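Side-chain contacts in variant surface glycoprotein MITat 1.13 (Trypanosoma brucei, PDB 6Z8H), which probably forms the dense surface coat of the parasite, which evades host immunity by switching among antigenically distinct versions of this glycoprotein: residues N62-S67 / P369-A374; Y66-T71 / T361-S366. One frame throughout, in Å; residues are numbered along the deposited sequence.

Contact 1 of 2, residues N62-S67 / P369-A374; sequences NSEAYS and PQWGDA
The benzo half of the Trp371 indole meets Glu64 and Ser67, and these three residues account for the 138 Å² buried between the two helical segments. The contact is by van der Waals packing. Glu64 CG lies at the ring edge, near its plane, 3.5 Å from Trp371 CH2. This carbon, not the carboxylate oxygens, is the touching atom; the carboxylate plane is turned 80° from the indole. With CG anti to the backbone N (chi1 -180°) and the chain extended, the glutamate lies across the end of the ring. Ser67 CB approaches obliquely, 3.8 Å from Trp371 CE3.

Polar bonds do not cross the interface; they hold its components from within or behind. Ser67 OG makes a weak hydrogen bond back along its own helix to Ser63 O, at 3.4 Å, leaving CB as the atom that meets the indole. At the pyrrole side of Trp371, NE1 donates a weak hydrogen bond to Ile362 O. Beyond the benzo end, Glu64 OE2 forms a long, weak ion pair with Lys68 NZ. A second subunit packs close by, its Gly372 against Tyr66.

Because Trp371 also touches Lys68 and Thr71, it lies along a face of helix 34-75 formed by residues 64, 67, 68 and 71, with spacing like that of a knobs-into-holes hole. The indole spans a CA separation of 7.4 Å between Ser67 and Trp371, tying helix 368-383 to the long helical hairpin that is the hallmark of the elongated VSG N-terminal domain.

Contact 2 of 2, residues Y66-T71 / T361-S366; sequences YSKLVT and TIDKLS
Ile362 packs with both branches against one face of helix 34-75. Its CG2 is 3.9 Å from Lys68 CG and equally near CD of that lysine, so it meets the aliphatic part of the chain, while CD1 reaches Thr71 CG2 at 4.1 Å. With CG1 beside the backbone N (chi1 -75°), CG2 falls anti to it, which splits the two branches between these neighbours. Beyond the hydrocarbon, Lys68 bends at chi3 (-126°), bringing NZ 3.6 Å from Asp363 OD1 in a long salt bridge. That oxygen is buried by the contact without a hydrogen-bond partner in the model, and so long an ion pair probably compensates it only in part.

In the next shell, Thr71 is held by its hydroxyl, which donates to Ser67 O at 2.8 Å from the face of the carbonyl plane opposite Thr71 N; this leaves the methyl for the isoleucine. The loop is braced by an ST motif, Lys364 N donating to Thr361 OG1 at 3.0 Å, and by an inverse gamma turn centred on Leu365.

Further out, Ile349 of strand 348-351 touches both Ile362 and Thr71, Trp341 of helix 336-345 touches Lys68, and Ile375 of helix 368-383 adjoins Thr71.

Overall arrangement
Contacts 1 and 2 have centres about 5 Å apart and use successive turns of helix 34-75, sharing Tyr66 and Ser67. Their partners come some 290 to 300 residues later, in the reverse order: the loop 361-366, which follows strand 358-361, serves contact 2, and helix 368-383 then serves contact 1. Strand 348-351, paired antiparallel with 358-361, touches both through Ile349. Both centres lie 30 Å or more from the centre of the chain, on the same side, and both adjoin the second subunit, where Val70 meets its counterpart. Together they fasten the C-terminal part of the modelled chain to an N-terminal helix beside the dimer interface.

Contact 1 of 2, residues N62-S67 / P369-A374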
ATOM      1  N   ASN A  62     -13.775  13.521  11.410  1.00 21.73           N
ATOM      2  CA  ASN A  62     -14.757  14.406  10.795  1.00 20.98           C
ATOM      3  C   ASN A  62     -16.096  13.690  10.586  1.00 21.40           C
ATOM      4  O   ASN A  62     -17.160  14.288  10.794  1.00 21.93           O
ATOM      5  CB  ASN A  62     -14.234  14.961   9.470  1.00 21.34           C
ATOM      6  CG  ASN A  62     -13.211  16.076   9.648  1.00 21.83           C
ATOM      7  OD1 ASN A  62     -13.210  16.773  10.660  1.00 22.85           O
ATOM      8  ND2 ASN A  62     -12.307  16.230   8.659  1.00 23.65           N
ATOM      9  N   SER A  63     -16.082  12.423  10.169  1.00 21.53           N
ATOM     10  CA  SER A  63     -17.339  11.697  10.047  1.00 22.28           C
ATOM     11  C   SER A  63     -18.042  11.601  11.388  1.00 23.04           C
ATOM     12  O   SER A  63     -19.262  11.837  11.464  1.00 24.09           O
ATOM     13  CB  SER A  63     -17.077  10.285   9.540  1.00 25.09           C
ATOM     14  OG  SER A  63     -16.656  10.293   8.198  1.00 25.97           O
ATOM     15  N   GLU A  64     -17.297  11.306  12.462  1.00 23.68           N
ATOM     16  CA  GLU A  64     -17.891  11.242  13.795  1.00 23.92           C
ATOM     17  C   GLU A  64     -18.425  12.606  14.226  1.00 24.44           C
ATOM     18  O   GLU A  64     -19.529  12.713  14.780  1.00 25.07           O
ATOM     19  CB  GLU A  64     -16.861  10.768  14.815  1.00 28.56           C
ATOM     20  CG  GLU A  64     -17.377  10.656  16.229  1.00 33.62           C
ATOM     21  CD  GLU A  64     -16.375  10.043  17.186  1.00 38.69           C
ATOM     22  OE1 GLU A  64     -16.100   8.830  17.067  1.00 41.35           O
ATOM     23  OE2 GLU A  64     -15.847  10.779  18.050  1.00 41.66           O
ATOM     24  N   ALA A  65     -17.667  13.669  13.962  1.00 23.04           N
ATOM     25  CA  ALA A  65     -18.105  14.992  14.375  1.00 23.48           C
ATOM     26  C   ALA A  65     -19.396  15.369  13.675  1.00 23.97           C
ATOM     27  O   ALA A  65     -20.297  15.947  14.297  1.00 23.06           O
ATOM     28  CB  ALA A  65     -17.023  16.023  14.074  1.00 24.32           C
ATOM     29  N   TYR A  66     -19.495  15.100  12.376  1.00 23.05           N
ATOM     30  CA  TYR A  66     -20.697  15.478  11.643  1.00 22.46           C
ATOM     31  C   TYR A  66     -21.894  14.703  12.148  1.00 22.23           C
ATOM     32  O   TYR A  66     -22.982  15.256  12.279  1.00 22.27           O
ATOM     33  CB  TYR A  66     -20.499  15.233  10.146  1.00 22.75           C
ATOM     34  CG  TYR A  66     -21.673  15.657   9.318  1.00 23.65           C
ATOM     35  CD1 TYR A  66     -22.003  16.988   9.170  1.00 25.73           C
ATOM     36  CD2 TYR A  66     -22.474  14.719   8.711  1.00 24.81           C
ATOM     37  CE1 TYR A  66     -23.102  17.377   8.428  1.00 26.31           C
ATOM     38  CE2 TYR A  66     -23.557  15.084   7.944  1.00 26.05           C
ATOM     39  CZ  TYR A  66     -23.882  16.421   7.822  1.00 26.47           C
ATOM     40  OH  TYR A  66     -24.976  16.758   7.064  1.00 28.41           O
ATOM     41  N   SER A  67     -21.729  13.413  12.401  1.00 22.28           N
ATOM     42  CA  SER A  67     -22.840  12.654  12.956  1.00 23.34           C
ATOM     43  C   SER A  67     -23.271  13.191  14.307  1.00 25.54           C
ATOM     44  O   SER A  67     -24.469  13.254  14.594  1.00 24.09           O
ATOM     45  CB  SER A  67     -22.471  11.182  13.035  1.00 26.41           C
ATOM     46  OG  SER A  67     -22.466  10.661  11.730  1.00 31.26           O
ATOM     47  N   PRO A 369     -24.095   3.596  15.379  1.00 21.38           N
ATOM     48  CA  PRO A 369     -25.370   2.862  15.470  1.00 21.76           C
ATOM     49  C   PRO A 369     -26.322   3.446  16.505  1.00 22.05           C
ATOM     50  O   PRO A 369     -27.533   3.509  16.274  1.00 21.89           O
ATOM     51  CB  PRO A 369     -24.945   1.404  15.757  1.00 21.43           C
ATOM     52  CG  PRO A 369     -23.499   1.324  15.300  1.00 22.50           C
ATOM     53  CD  PRO A 369     -22.931   2.716  15.586  1.00 22.08           C
ATOM     54  N   GLN A 370     -25.797   3.899  17.637  1.00 23.13           N
ATOM     55  CA  GLN A 370     -26.647   4.496  18.661  1.00 23.27           C
ATOM     56  C   GLN A 370     -27.141   5.881  18.248  1.00 22.49           C
ATOM     57  O   GLN A 370     -28.295   6.238  18.519  1.00 22.65           O
ATOM     58  CB  GLN A 370     -25.919   4.533  20.006  1.00 25.81           C
ATOM     59  CG  GLN A 370     -25.761   3.151  20.617  1.00 28.20           C
ATOM     60  CD  GLN A 370     -24.814   3.118  21.788  1.00 32.81           C
ATOM     61  OE1 GLN A 370     -23.637   3.471  21.662  1.00 35.50           O
ATOM     62  NE2 GLN A 370     -25.312   2.676  22.932  1.00 34.39           N
ATOM     63  N   TRP A 371     -26.309   6.671  17.570  1.00 22.39           N
ATOM     64  CA  TRP A 371     -26.750   7.987  17.113  1.00 22.13           C
ATOM     65  C   TRP A 371     -27.832   7.868  16.042  1.00 21.98           C
ATOM     66  O   TRP A 371     -28.830   8.598  16.071  1.00 23.07           O
ATOM     67  CB  TRP A 371     -25.554   8.764  16.580  1.00 22.90           C
ATOM     68  CG  TRP A 371     -24.510   8.990  17.628  1.00 24.53           C
ATOM     69  CD1 TRP A 371     -24.710   9.071  18.977  1.00 26.75           C
ATOM     70  CD2 TRP A 371     -23.104   9.167  17.422  1.00 26.41           C
ATOM     71  NE1 TRP A 371     -23.515   9.302  19.622  1.00 26.79           N
ATOM     72  CE2 TRP A 371     -22.513   9.361  18.688  1.00 26.13           C
ATOM     73  CE3 TRP A 371     -22.286   9.165  16.291  1.00 27.71           C
ATOM     74  CZ2 TRP A 371     -21.145   9.555  18.856  1.00 26.31           C
ATOM     75  CZ3 TRP A 371     -20.923   9.350  16.458  1.00 28.99           C
ATOM     76  CH2 TRP A 371     -20.364   9.549  17.735  1.00 27.68           C
ATOM     77  N   GLY A 372     -27.648   6.956  15.087  1.00 20.15           N
ATOM     78  CA  GLY A 372     -28.685   6.704  14.102  1.00 18.67           C
ATOM     79  C   GLY A 372     -29.992   6.251  14.718  1.00 19.58           C
ATOM     80  O   GLY A 372     -31.067   6.706  14.308  1.00 19.64           O
ATOM     81  N   ASP A 373     -29.920   5.295  15.657  1.00 22.13           N
ATOM     82  CA  ASP A 373     -31.113   4.852  16.372  1.00 22.00           C
ATOM     83  C   ASP A 373     -31.778   6.034  17.065  1.00 21.74           C
ATOM     84  O   ASP A 373     -33.008   6.182  17.038  1.00 22.27           O
ATOM     85  CB  ASP A 373     -30.719   3.797  17.409  1.00 23.42           C
ATOM     86  CG  ASP A 373     -31.881   3.014  17.940  1.00 26.09           C
ATOM     87  OD1 ASP A 373     -32.981   3.111  17.377  1.00 26.59           O
ATOM     88  OD2 ASP A 373     -31.691   2.248  18.906  1.00 30.86           O
ATOM     89  N   ALA A 374     -30.975   6.893  17.698  1.00 21.47           N
ATOM     90  CA  ALA A 374     -31.535   8.053  18.369  1.00 21.74           C
ATOM     91  C   ALA A 374     -32.268   8.954  17.384  1.00 22.86           C
ATOM     92  O   ALA A 374     -33.344   9.483  17.692  1.00 23.86           O
ATOM     93  CB  ALA A 374     -30.439   8.828  19.094  1.00 21.52           C
TER

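Contact 2 of 2, residues Y66-T71 / T361-S366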
ATOM      1  N   TYR A  66     -19.495  15.100  12.376  1.00 23.05           N
ATOM      2  CA  TYR A  66     -20.697  15.478  11.643  1.00 22.46           C
ATOM      3  C   TYR A  66     -21.894  14.703  12.148  1.00 22.23           C
ATOM      4  O   TYR A  66     -22.982  15.256  12.279  1.00 22.27           O
ATOM      5  CB  TYR A  66     -20.499  15.233  10.146  1.00 22.75           C
ATOM      6  CG  TYR A  66     -21.673  15.657   9.318  1.00 23.65           C
ATOM      7  CD1 TYR A  66     -22.003  16.988   9.170  1.00 25.73           C
ATOM      8  CD2 TYR A  66     -22.474  14.719   8.711  1.00 24.81           C
ATOM      9  CE1 TYR A  66     -23.102  17.377   8.428  1.00 26.31           C
ATOM     10  CE2 TYR A  66     -23.557  15.084   7.944  1.00 26.05           C
ATOM     11  CZ  TYR A  66     -23.882  16.421   7.822  1.00 26.47           C
ATOM     12  OH  TYR A  66     -24.976  16.758   7.064  1.00 28.41           O
ATOM     13  N   SER A  67     -21.729  13.413  12.401  1.00 22.28           N
ATOM     14  CA  SER A  67     -22.840  12.654  12.956  1.00 23.34           C
ATOM     15  C   SER A  67     -23.271  13.191  14.307  1.00 25.54           C
ATOM     16  O   SER A  67     -24.469  13.254  14.594  1.00 24.09           O
ATOM     17  CB  SER A  67     -22.471  11.182  13.035  1.00 26.41           C
ATOM     18  OG  SER A  67     -22.466  10.661  11.730  1.00 31.26           O
ATOM     19  N   LYS A  68     -22.288  13.605  15.110  1.00 24.34           N
ATOM     20  CA  LYS A  68     -22.501  14.183  16.462  1.00 26.98           C
ATOM     21  C   LYS A  68     -23.312  15.478  16.325  1.00 24.52           C
ATOM     22  O   LYS A  68     -24.191  15.710  17.177  1.00 23.62           O
ATOM     23  CB  LYS A  68     -21.156  14.443  17.149  1.00 27.15           C
ATOM     24  CG  LYS A  68     -20.625  13.288  17.988  1.00 28.81           C
ATOM     25  CD  LYS A  68     -19.760  13.726  19.151  1.00 31.49           C
ATOM     26  CE  LYS A  68     -18.403  13.058  19.164  1.00 36.24           C
ATOM     27  NZ  LYS A  68     -17.547  13.576  20.257  1.00 36.23           N
ATOM     28  N   LEU A  69     -23.029  16.281  15.292  1.00 22.34           N
ATOM     29  CA  LEU A  69     -23.708  17.558  15.060  1.00 21.89           C
ATOM     30  C   LEU A  69     -25.151  17.320  14.628  1.00 22.25           C
ATOM     31  O   LEU A  69     -26.066  17.992  15.102  1.00 23.69           O
ATOM     32  CB  LEU A  69     -22.988  18.387  13.998  1.00 22.66           C
ATOM     33  CG  LEU A  69     -21.663  19.048  14.386  1.00 24.06           C
ATOM     34  CD1 LEU A  69     -21.022  19.674  13.174  1.00 24.32           C
ATOM     35  CD2 LEU A  69     -21.954  20.096  15.446  1.00 25.05           C
ATOM     36  N   VAL A  70     -25.377  16.394  13.690  1.00 21.99           N
ATOM     37  CA  VAL A  70     -26.744  16.156  13.224  1.00 22.05           C
ATOM     38  C   VAL A  70     -27.604  15.650  14.368  1.00 21.74           C
ATOM     39  O   VAL A  70     -28.738  16.113  14.579  1.00 22.33           O
ATOM     40  CB  VAL A  70     -26.753  15.195  12.025  1.00 23.06           C
ATOM     41  CG1 VAL A  70     -28.173  14.807  11.662  1.00 24.06           C
ATOM     42  CG2 VAL A  70     -26.047  15.812  10.850  1.00 24.36           C
ATOM     43  N   THR A  71     -27.087  14.674  15.112  1.00 20.85           N
ATOM     44  CA  THR A  71     -27.846  14.088  16.205  1.00 22.46           C
ATOM     45  C   THR A  71     -28.158  15.128  17.267  1.00 23.16           C
ATOM     46  O   THR A  71     -29.297  15.251  17.720  1.00 23.45           O
ATOM     47  CB  THR A  71     -27.061  12.925  16.807  1.00 22.77           C
ATOM     48  OG1 THR A  71     -26.702  11.967  15.786  1.00 23.34           O
ATOM     49  CG2 THR A  71     -27.843  12.234  17.900  1.00 23.92           C
ATOM     50  N   THR A 361     -26.386  10.554  27.220  1.00 33.33           N
ATOM     51  CA  THR A 361     -25.762  11.604  26.434  1.00 32.48           C
ATOM     52  C   THR A 361     -25.133  11.025  25.175  1.00 29.97           C
ATOM     53  O   THR A 361     -24.820   9.837  25.100  1.00 29.47           O
ATOM     54  CB  THR A 361     -24.687  12.327  27.242  1.00 34.17           C
ATOM     55  OG1 THR A 361     -23.537  11.475  27.364  1.00 34.74           O
ATOM     56  CG2 THR A 361     -25.208  12.699  28.619  1.00 35.12           C
ATOM     57  N   ILE A 362     -24.954  11.898  24.180  1.00 28.60           N
ATOM     58  CA  ILE A 362     -24.244  11.540  22.955  1.00 28.16           C
ATOM     59  C   ILE A 362     -22.881  10.953  23.286  1.00 28.98           C
ATOM     60  O   ILE A 362     -22.460   9.948  22.697  1.00 28.84           O
ATOM     61  CB  ILE A 362     -24.130  12.775  22.037  1.00 27.67           C
ATOM     62  CG1 ILE A 362     -25.491  13.058  21.371  1.00 28.59           C
ATOM     63  CG2 ILE A 362     -23.022  12.585  21.013  1.00 29.09           C
ATOM     64  CD1 ILE A 362     -25.495  14.297  20.519  1.00 28.87           C
ATOM     65  N   ASP A 363     -22.165  11.573  24.225  1.00 31.21           N
ATOM     66  CA  ASP A 363     -20.813  11.116  24.525  1.00 33.07           C
ATOM     67  C   ASP A 363     -20.800   9.760  25.222  1.00 33.66           C
ATOM     68  O   ASP A 363     -19.830   9.011  25.077  1.00 35.16           O
ATOM     69  CB  ASP A 363     -20.077  12.164  25.354  1.00 35.63           C
ATOM     70  CG  ASP A 363     -19.449  13.251  24.492  1.00 37.77           C
ATOM     71  OD1 ASP A 363     -19.522  13.150  23.244  1.00 37.73           O
ATOM     72  OD2 ASP A 363     -18.884  14.203  25.055  1.00 38.47           O
ATOM     73  N   LYS A 364     -21.858   9.405  25.958  1.00 33.83           N
ATOM     74  CA  LYS A 364     -21.920   8.070  26.548  1.00 35.74           C
ATOM     75  C   LYS A 364     -22.352   7.032  25.515  1.00 34.41           C
ATOM     76  O   LYS A 364     -21.798   5.927  25.462  1.00 36.80           O
ATOM     77  CB  LYS A 364     -22.852   8.077  27.763  1.00 38.21           C
ATOM     78  CG  LYS A 364     -22.308   8.870  28.947  1.00 41.48           C
ATOM     79  CD  LYS A 364     -21.914   7.966  30.109  1.00 44.11           C
ATOM     80  CE  LYS A 364     -20.851   8.607  30.991  1.00 45.37           C
ATOM     81  NZ  LYS A 364     -19.752   7.642  31.300  1.00 46.22           N
ATOM     82  N   LEU A 365     -23.308   7.387  24.662  1.00 32.50           N
ATOM     83  CA  LEU A 365     -23.759   6.533  23.561  1.00 31.83           C
ATOM     84  C   LEU A 365     -22.919   6.833  22.319  1.00 32.90           C
ATOM     85  O   LEU A 365     -23.408   7.226  21.260  1.00 34.60           O
ATOM     86  CB  LEU A 365     -25.239   6.782  23.300  1.00 31.16           C
ATOM     87  CG  LEU A 365     -26.128   6.636  24.526  1.00 30.94           C
ATOM     88  CD1 LEU A 365     -27.563   7.023  24.220  1.00 31.06           C
ATOM     89  CD2 LEU A 365     -26.047   5.237  25.096  1.00 32.74           C
ATOM     90  N   SER A 366     -21.617   6.634  22.483  1.00 31.86           N
ATOM     91  CA  SER A 366     -20.608   7.175  21.585  1.00 32.45           C
ATOM     92  C   SER A 366     -20.352   6.324  20.347  1.00 30.14           C
ATOM     93  O   SER A 366     -19.205   6.008  20.030  1.00 32.84           O
ATOM     94  CB  SER A 366     -19.310   7.327  22.380  1.00 36.30           C
ATOM     95  OG  SER A 366     -18.398   8.191  21.739  1.00 41.35           O
TER